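PDB 4DGF: sulfate transporter sulfate transporter family protein from Wolinella succinogenes, which probably carries sulfate or related anions across the membrane by exchange, the part described here being its cytoplasmic STAS domain. Local coordinates for residues V114-H117 and I118-L122. Numbering follows the deposited sequence.
Sequences VFDH and IDKAL
A chi1 of -159° turns the His117 imidazole away from its own backbone N, beside the carbonyl carbon, and brings it to the start of helix 118-130, where ND1 accepts the amide N of Asp119 at 3.0 Å. This is a side-chain N-cap on the last helix of this STAS-domain chain. Histidine suits the place because its ring nitrogen supplies a lone pair to an amide that the first helical turn cannot pair; the donor lies 17° out of the ring plane. The carboxylate of Asp119 lies alongside the imidazole, turned 59° from it, and its OD1 forms a salt bridge with Lys18. The carbonyl of His117 starts the helical pattern, taking the N of Ala121 at 3.1 Å and, weakly, that of Lys120.

Phe115, whose CG is anti to its carbonyl carbon, lays one ring face against the helix. CA of Ala121 sits over the ring centre in a CH-pi contact, 3.8 Å from the centroid; a small side chain suits Ala121, since its CB, 3.7 Å from Phe115 CD2, probably allows the ring to lie this close. CB of Lys120 touches CD1 of the same ring. A serine in place of Phe115 has no ring face to offer and would probably leave Ala121 CA and Lys120 CB without their apolar cover. The backbone of Phe115 hydrogen-bonds with that of Leu89 and Val92, tying the turn to the end of strand 86-90.

Beyond CG, the extended chain of Lys120 is long enough to carry its ammonium back to Asp116 in an exposed salt bridge, where NZ meets the syn lone pair of OD1 at 2.7 Å and stands 3.2 Å from OD2.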
loop_
_atom_site.group_PDB
_atom_site.type_symbol
_atom_site.label_atom_id
_atom_site.label_comp_id
_atom_site.label_asym_id
_atom_site.label_seq_id
_atom_site.Cartn_x
_atom_site.Cartn_y
_atom_site.Cartn_z
ATOM N N VAL A 114 -3.034 8.197 1.133
ATOM C CA VAL A 114 -3.905 7.197 1.677
ATOM C C VAL A 114 -5.256 7.424 0.977
ATOM O O VAL A 114 -5.817 8.576 1.032
ATOM C CB VAL A 114 -4.032 7.369 3.231
ATOM C CG1 VAL A 114 -4.932 6.288 3.780
ATOM C CG2 VAL A 114 -2.615 7.257 3.817
ATOM N N PHE A 115 -5.802 6.367 0.368
ATOM C CA PHE A 115 -7.041 6.412 -0.384
ATOM C C PHE A 115 -8.069 5.390 0.015
ATOM O O PHE A 115 -7.692 4.316 0.468
ATOM C CB PHE A 115 -6.766 6.175 -1.873
ATOM C CG PHE A 115 -5.747 7.184 -2.441
ATOM C CD1 PHE A 115 -6.191 8.378 -3.036
ATOM C CD2 PHE A 115 -4.401 6.966 -2.253
ATOM C CE1 PHE A 115 -5.243 9.323 -3.485
ATOM C CE2 PHE A 115 -3.493 7.927 -2.677
ATOM C CZ PHE A 115 -3.905 9.076 -3.318
ATOM N N ASP A 116 -9.374 5.697 -0.235
ATOM C CA ASP A 116 -10.330 4.743 0.146
ATOM C C ASP A 116 -10.719 3.823 -0.995
ATOM O O ASP A 116 -11.616 2.957 -0.789
ATOM C CB ASP A 116 -11.582 5.381 0.744
ATOM C CG ASP A 116 -12.280 6.315 -0.224
ATOM O OD1 ASP A 116 -12.063 6.207 -1.436
ATOM O OD2 ASP A 116 -13.104 7.176 0.218
ATOM N N HIS A 117 -10.058 4.002 -2.122
ATOM C CA HIS A 117 -10.450 3.299 -3.340
ATOM C C HIS A 117 -9.278 3.255 -4.285
ATOM O O HIS A 117 -8.555 4.269 -4.511
ATOM C CB HIS A 117 -11.635 3.979 -4.072
ATOM C CG HIS A 117 -12.381 3.010 -5.023
ATOM N ND1 HIS A 117 -11.989 2.729 -6.315
ATOM C CD2 HIS A 117 -13.493 2.196 -4.796
ATOM C CE1 HIS A 117 -12.798 1.797 -6.848
ATOM N NE2 HIS A 117 -13.701 1.459 -5.943
ATOM N N ILE A 118 -9.168 2.089 -4.962
ATOM C CA ILE A 118 -8.093 1.827 -5.905
ATOM C C ILE A 118 -8.104 2.822 -7.093
ATOM O O ILE A 118 -7.040 3.303 -7.576
ATOM C CB ILE A 118 -8.114 0.353 -6.417
ATOM C CG1 ILE A 118 -6.887 0.015 -7.264
ATOM C CG2 ILE A 118 -9.420 0.001 -7.195
ATOM C CD1 ILE A 118 -5.551 0.426 -6.627
ATOM N N ASP A 119 -9.326 3.225 -7.509
ATOM C CA ASP A 119 -9.377 4.204 -8.599
ATOM C C ASP A 119 -8.694 5.526 -8.273
ATOM O O ASP A 119 -8.056 6.126 -9.123
ATOM C CB ASP A 119 -10.807 4.486 -8.995
ATOM C CG ASP A 119 -11.486 3.324 -9.702
ATOM O OD1 ASP A 119 -10.878 2.285 -10.090
ATOM O OD2 ASP A 119 -12.721 3.442 -9.890
ATOM N N LYS A 120 -8.851 5.996 -7.054
ATOM C CA LYS A 120 -8.205 7.238 -6.654
ATOM C C LYS A 120 -6.719 7.013 -6.530
ATOM O O LYS A 120 -5.972 7.925 -6.858
ATOM C CB LYS A 120 -8.729 7.687 -5.266
ATOM C CG LYS A 120 -10.232 7.825 -5.245
ATOM C CD LYS A 120 -10.762 8.261 -3.871
ATOM C CE LYS A 120 -12.263 8.532 -4.086
ATOM N NZ LYS A 120 -13.002 8.263 -2.838
ATOM N N ALA A 121 -6.293 5.859 -5.919
ATOM C CA ALA A 121 -4.859 5.703 -5.789
ATOM C C ALA A 121 -4.188 5.660 -7.192
ATOM O O ALA A 121 -3.036 6.093 -7.404
ATOM C CB ALA A 121 -4.516 4.456 -4.946
ATOM N N LEU A 122 -4.850 4.967 -8.100
ATOM C CA LEU A 122 -4.313 4.843 -9.453
ATOM C C LEU A 122 -4.228 6.184 -10.191
ATOM O O LEU A 122 -3.221 6.455 -10.942
ATOM C CB LEU A 122 -5.146 3.909 -10.329
ATOM C CG LEU A 122 -4.758 2.442 -10.107
ATOM C CD1 LEU A 122 -5.760 1.497 -10.824
ATOM C CD2 LEU A 122 -3.318 2.013 -10.453
#